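PDB 5T99: glycoside Hydrolase from Bacteroides uniformis, which probably hydrolyses terminal beta-galactosidic linkages during breakdown of agarose-derived sugars, and binds the inhibitor d-galacto-isofagomine in its pocket. Local coordinates for residues Ser605-Trp619 with Pro628-Leu642. Numbering follows the deposited sequence.
Sequences SQWTDKPMVHILPHW and PVYVYTNCYEAELFL
Asn634 reaches into the loop of 605-619 and is gripped there by backbone groups. Asn634 CB lies 3.4 Å from Ser605 O. With CG set between the backbone N and carbonyl carbon (chi1 50°), the amide turns into the bend of residues 608-612. Asn634 ND2 donates to Thr608 O at 3.1 Å and to Lys610 O at 2.9 Å. Both acceptors lie in the amide plane, but each carbonyl is met from above its own plane. Asn634 OD1 accepts from Met612 N at 2.9 Å. Three bonds to the backbone fix the amide's rotation and tell its O from its N. Thr633 OG1 donates to Met612 O. It also accepts from Cys635 N, two residues on, which makes an ST turn. Backbone bonds then pair His614 with Tyr632 and Leu616 with Tyr630. Leu616 CD1 sits over one face of the Tyr632 ring, 4.0 Å from its centroid, as a CH-pi contact. On the opposite face, Val613 CG2 meets Val631 CG1 at 3.5 Å. Strands 613-616 and 626-633 form an antiparallel hairpin after helix 598-607, whose Asp598 is hydrogen-bonded to His614 NE2. Strand 613-616 edges a three-stranded sheet, with 626-633 central and 677-682 at the other edge. Its Val613/Ile615 face packs onto a second sheet, where Ile615 CD1 meets Leu640 CD1 of strand 637-642.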
# COMPACT_ATOMS: atom_id res chain seq x y z
N SER A 605 8.97 -16.87 -10.20
CA SER A 605 10.05 -17.63 -10.86
C SER A 605 11.34 -16.84 -11.04
O SER A 605 12.42 -17.42 -11.08
CB SER A 605 9.58 -18.18 -12.22
OG SER A 605 9.60 -17.18 -13.24
N GLN A 606 11.21 -15.52 -11.20
CA GLN A 606 12.35 -14.63 -11.43
C GLN A 606 12.95 -14.04 -10.14
O GLN A 606 14.12 -13.71 -10.11
CB GLN A 606 11.91 -13.48 -12.36
CG GLN A 606 13.00 -12.54 -12.85
CD GLN A 606 14.04 -13.20 -13.74
OE1 GLN A 606 13.96 -14.40 -14.05
NE2 GLN A 606 15.02 -12.41 -14.17
N TRP A 607 12.13 -13.92 -9.09
CA TRP A 607 12.47 -13.15 -7.89
C TRP A 607 12.65 -13.92 -6.57
O TRP A 607 12.98 -13.30 -5.57
CB TRP A 607 11.39 -12.08 -7.68
CG TRP A 607 11.44 -10.93 -8.64
CD1 TRP A 607 12.43 -10.64 -9.55
CD2 TRP A 607 10.49 -9.88 -8.74
NE1 TRP A 607 12.13 -9.48 -10.21
CE2 TRP A 607 10.95 -8.99 -9.73
CE3 TRP A 607 9.29 -9.60 -8.08
CZ2 TRP A 607 10.25 -7.84 -10.08
CZ3 TRP A 607 8.60 -8.44 -8.42
CH2 TRP A 607 9.09 -7.58 -9.41
N THR A 608 12.43 -15.23 -6.56
CA THR A 608 12.61 -16.04 -5.35
C THR A 608 13.52 -17.21 -5.64
O THR A 608 13.64 -17.64 -6.77
CB THR A 608 11.27 -16.58 -4.81
OG1 THR A 608 10.71 -17.55 -5.70
CG2 THR A 608 10.27 -15.45 -4.62
N ASP A 609 14.17 -17.72 -4.59
CA ASP A 609 15.09 -18.87 -4.67
C ASP A 609 14.46 -20.21 -4.30
O ASP A 609 14.94 -21.25 -4.74
CB ASP A 609 16.29 -18.63 -3.73
CG ASP A 609 17.14 -17.45 -4.17
OD1 ASP A 609 17.44 -17.33 -5.38
OD2 ASP A 609 17.51 -16.64 -3.29
N LYS A 610 13.42 -20.19 -3.48
CA LYS A 610 12.77 -21.41 -3.03
C LYS A 610 12.14 -22.15 -4.24
O LYS A 610 11.31 -21.56 -4.95
CB LYS A 610 11.72 -21.07 -1.97
CG LYS A 610 11.17 -22.27 -1.23
CD LYS A 610 10.13 -21.85 -0.21
CE LYS A 610 9.50 -23.06 0.47
NZ LYS A 610 8.71 -23.91 -0.47
N PRO A 611 12.55 -23.41 -4.49
CA PRO A 611 12.16 -24.07 -5.74
C PRO A 611 10.65 -24.07 -5.98
O PRO A 611 9.88 -24.33 -5.06
CB PRO A 611 12.69 -25.49 -5.57
CG PRO A 611 13.87 -25.33 -4.67
CD PRO A 611 13.46 -24.27 -3.69
N MET A 612 10.23 -23.72 -7.18
CA MET A 612 8.81 -23.72 -7.52
C MET A 612 8.61 -24.05 -8.99
O MET A 612 9.56 -24.09 -9.81
CB MET A 612 8.12 -22.38 -7.14
CG MET A 612 8.73 -21.12 -7.78
SD MET A 612 8.46 -20.85 -9.56
CE MET A 612 6.68 -20.71 -9.63
N VAL A 613 7.36 -24.30 -9.32
CA VAL A 613 6.97 -24.58 -10.67
C VAL A 613 5.48 -24.27 -10.73
O VAL A 613 4.75 -24.47 -9.74
CB VAL A 613 7.31 -26.04 -11.07
CG1 VAL A 613 6.44 -27.04 -10.30
CG2 VAL A 613 7.17 -26.25 -12.57
N HIS A 614 5.06 -23.72 -11.85
CA HIS A 614 3.65 -23.37 -12.06
C HIS A 614 3.32 -23.60 -13.52
O HIS A 614 4.15 -23.35 -14.40
CB HIS A 614 3.39 -21.92 -11.64
CG HIS A 614 2.04 -21.41 -12.03
ND1 HIS A 614 0.94 -21.52 -11.21
CD2 HIS A 614 1.63 -20.73 -13.13
CE1 HIS A 614 -0.10 -20.96 -11.80
NE2 HIS A 614 0.29 -20.47 -12.96
N ILE A 615 2.09 -24.06 -13.76
CA ILE A 615 1.66 -24.50 -15.07
C ILE A 615 0.38 -23.74 -15.44
O ILE A 615 -0.43 -23.39 -14.57
CB ILE A 615 1.49 -26.04 -15.13
CG1 ILE A 615 1.10 -26.48 -16.54
CG2 ILE A 615 0.46 -26.53 -14.12
CD1 ILE A 615 1.28 -27.97 -16.78
N LEU A 616 0.26 -23.45 -16.73
CA LEU A 616 -0.94 -22.85 -17.30
C LEU A 616 -1.08 -23.31 -18.76
O LEU A 616 -0.06 -23.62 -19.39
CB LEU A 616 -0.94 -21.31 -17.13
CG LEU A 616 0.11 -20.28 -17.59
CD1 LEU A 616 1.53 -20.62 -17.19
CD2 LEU A 616 0.01 -19.96 -19.07
N PRO A 617 -2.30 -23.39 -19.30
CA PRO A 617 -3.56 -22.98 -18.67
C PRO A 617 -4.18 -24.08 -17.81
O PRO A 617 -3.46 -24.97 -17.38
CB PRO A 617 -4.44 -22.65 -19.89
CG PRO A 617 -3.96 -23.57 -20.93
CD PRO A 617 -2.47 -23.66 -20.74
N HIS A 618 -5.48 -23.98 -17.53
CA HIS A 618 -6.28 -25.13 -17.06
C HIS A 618 -6.33 -26.25 -18.12
O HIS A 618 -5.87 -26.08 -19.25
CB HIS A 618 -7.71 -24.69 -16.65
CG HIS A 618 -8.56 -24.14 -17.76
ND1 HIS A 618 -9.17 -22.90 -17.68
CD2 HIS A 618 -8.92 -24.64 -18.97
CE1 HIS A 618 -9.86 -22.67 -18.79
NE2 HIS A 618 -9.72 -23.71 -19.59
N TRP A 619 -6.93 -27.38 -17.74
CA TRP A 619 -7.07 -28.52 -18.64
C TRP A 619 -8.54 -28.95 -18.88
O TRP A 619 -8.82 -30.14 -18.97
CB TRP A 619 -6.22 -29.67 -18.10
CG TRP A 619 -5.66 -30.57 -19.14
CD1 TRP A 619 -5.84 -31.92 -19.23
CD2 TRP A 619 -4.83 -30.20 -20.25
NE1 TRP A 619 -5.17 -32.42 -20.32
CE2 TRP A 619 -4.53 -31.39 -20.96
CE3 TRP A 619 -4.30 -28.99 -20.70
CZ2 TRP A 619 -3.72 -31.40 -22.11
CZ3 TRP A 619 -3.49 -28.99 -21.84
CH2 TRP A 619 -3.22 -30.20 -22.54
N PRO A 628 -1.38 -24.36 -26.11
CA PRO A 628 -0.03 -23.93 -25.72
C PRO A 628 0.10 -24.02 -24.20
O PRO A 628 -0.74 -23.45 -23.49
CB PRO A 628 0.05 -22.47 -26.21
CG PRO A 628 -1.18 -22.23 -27.01
CD PRO A 628 -2.20 -23.23 -26.57
N VAL A 629 1.08 -24.76 -23.72
CA VAL A 629 1.25 -24.97 -22.28
C VAL A 629 2.55 -24.31 -21.86
O VAL A 629 3.61 -24.63 -22.39
CB VAL A 629 1.22 -26.47 -21.89
CG1 VAL A 629 1.70 -26.69 -20.45
CG2 VAL A 629 -0.19 -27.01 -22.05
N TYR A 630 2.43 -23.38 -20.92
CA TYR A 630 3.55 -22.59 -20.40
C TYR A 630 3.85 -23.05 -18.97
O TYR A 630 2.94 -23.35 -18.19
CB TYR A 630 3.19 -21.11 -20.44
CG TYR A 630 3.23 -20.43 -21.81
CD1 TYR A 630 2.95 -19.07 -21.93
CD2 TYR A 630 3.59 -21.13 -22.98
CE1 TYR A 630 2.98 -18.43 -23.17
CE2 TYR A 630 3.64 -20.49 -24.21
CZ TYR A 630 3.33 -19.14 -24.30
OH TYR A 630 3.37 -18.51 -25.51
N VAL A 631 5.14 -23.14 -18.65
CA VAL A 631 5.58 -23.45 -17.30
C VAL A 631 6.56 -22.39 -16.85
O VAL A 631 7.50 -22.06 -17.58
CB VAL A 631 6.22 -24.86 -17.20
CG1 VAL A 631 6.94 -25.05 -15.86
CG2 VAL A 631 5.16 -25.93 -17.39
N TYR A 632 6.32 -21.86 -15.65
CA TYR A 632 7.23 -20.90 -15.00
C TYR A 632 7.90 -21.59 -13.81
O TYR A 632 7.23 -22.11 -12.92
CB TYR A 632 6.46 -19.64 -14.55
CG TYR A 632 5.61 -18.98 -15.63
CD1 TYR A 632 6.00 -18.95 -16.97
CD2 TYR A 632 4.40 -18.35 -15.29
CE1 TYR A 632 5.22 -18.34 -17.93
CE2 TYR A 632 3.62 -17.73 -16.26
CZ TYR A 632 4.03 -17.74 -17.58
OH TYR A 632 3.26 -17.13 -18.54
N THR A 633 9.22 -21.61 -13.80
CA THR A 633 9.99 -22.24 -12.74
C THR A 633 11.29 -21.49 -12.54
O THR A 633 11.79 -20.84 -13.46
CB THR A 633 10.30 -23.72 -13.05
OG1 THR A 633 10.98 -24.34 -11.94
CG2 THR A 633 11.20 -23.85 -14.27
N ASN A 634 11.84 -21.59 -11.33
CA ASN A 634 13.20 -21.12 -11.03
C ASN A 634 14.23 -22.25 -11.07
O ASN A 634 15.40 -22.03 -10.79
CB ASN A 634 13.27 -20.36 -9.69
CG ASN A 634 12.63 -21.12 -8.54
OD1 ASN A 634 12.15 -22.25 -8.70
ND2 ASN A 634 12.60 -20.49 -7.36
N CYS A 635 13.80 -23.45 -11.46
CA CYS A 635 14.70 -24.61 -11.58
C CYS A 635 15.38 -24.70 -12.95
O CYS A 635 14.95 -24.09 -13.92
CB CYS A 635 13.93 -25.91 -11.30
SG CYS A 635 13.13 -25.96 -9.68
N TYR A 636 16.45 -25.47 -13.00
CA TYR A 636 17.24 -25.62 -14.21
C TYR A 636 16.41 -26.09 -15.43
O TYR A 636 16.62 -25.59 -16.55
CB TYR A 636 18.40 -26.58 -13.93
CG TYR A 636 19.15 -27.02 -15.15
CD1 TYR A 636 20.13 -26.21 -15.72
CD2 TYR A 636 18.89 -28.27 -15.73
CE1 TYR A 636 20.82 -26.62 -16.84
CE2 TYR A 636 19.59 -28.68 -16.84
CZ TYR A 636 20.55 -27.86 -17.41
OH TYR A 636 21.24 -28.27 -18.53
N GLU A 637 15.48 -27.02 -15.22
CA GLU A 637 14.63 -27.56 -16.31
C GLU A 637 13.28 -28.08 -15.80
O GLU A 637 13.08 -28.23 -14.60
CB GLU A 637 15.35 -28.71 -17.04
CG GLU A 637 15.43 -30.01 -16.25
CD GLU A 637 16.36 -31.04 -16.88
OE1 GLU A 637 16.89 -31.90 -16.14
OE2 GLU A 637 16.55 -30.99 -18.12
N ALA A 638 12.38 -28.39 -16.72
CA ALA A 638 11.12 -29.03 -16.38
C ALA A 638 10.66 -30.00 -17.47
O ALA A 638 11.01 -29.84 -18.64
CB ALA A 638 10.05 -27.99 -16.12
N GLU A 639 9.88 -30.99 -17.05
CA GLU A 639 9.37 -32.05 -17.92
C GLU A 639 7.87 -32.14 -17.73
O GLU A 639 7.39 -32.16 -16.61
CB GLU A 639 10.02 -33.40 -17.58
CG GLU A 639 9.72 -34.52 -18.58
CD GLU A 639 10.62 -35.74 -18.44
OE1 GLU A 639 11.28 -35.90 -17.39
OE2 GLU A 639 10.65 -36.56 -19.38
N LEU A 640 7.14 -32.18 -18.85
CA LEU A 640 5.68 -32.22 -18.85
C LEU A 640 5.20 -33.65 -19.12
O LEU A 640 5.78 -34.37 -19.94
CB LEU A 640 5.17 -31.26 -19.94
CG LEU A 640 3.70 -30.84 -19.92
CD1 LEU A 640 3.35 -30.10 -18.64
CD2 LEU A 640 3.37 -29.96 -21.12
N PHE A 641 4.15 -34.07 -18.42
CA PHE A 641 3.60 -35.42 -18.53
C PHE A 641 2.10 -35.33 -18.73
O PHE A 641 1.42 -34.73 -17.91
CB PHE A 641 3.89 -36.24 -17.26
CG PHE A 641 5.35 -36.60 -17.06
CD1 PHE A 641 5.86 -37.81 -17.52
CD2 PHE A 641 6.22 -35.74 -16.38
CE1 PHE A 641 7.21 -38.15 -17.33
CE2 PHE A 641 7.56 -36.07 -16.18
CZ PHE A 641 8.05 -37.27 -16.66
N LEU A 642 1.59 -35.91 -19.82
CA LEU A 642 0.14 -35.99 -20.06
C LEU A 642 -0.34 -37.43 -19.85
O LEU A 642 0.05 -38.32 -20.61
CB LEU A 642 -0.21 -35.52 -21.47
CG LEU A 642 -1.69 -35.60 -21.88
CD1 LEU A 642 -2.58 -34.78 -20.96
CD2 LEU A 642 -1.85 -35.15 -23.33
O HOH W 1 9.96 -19.03 -15.37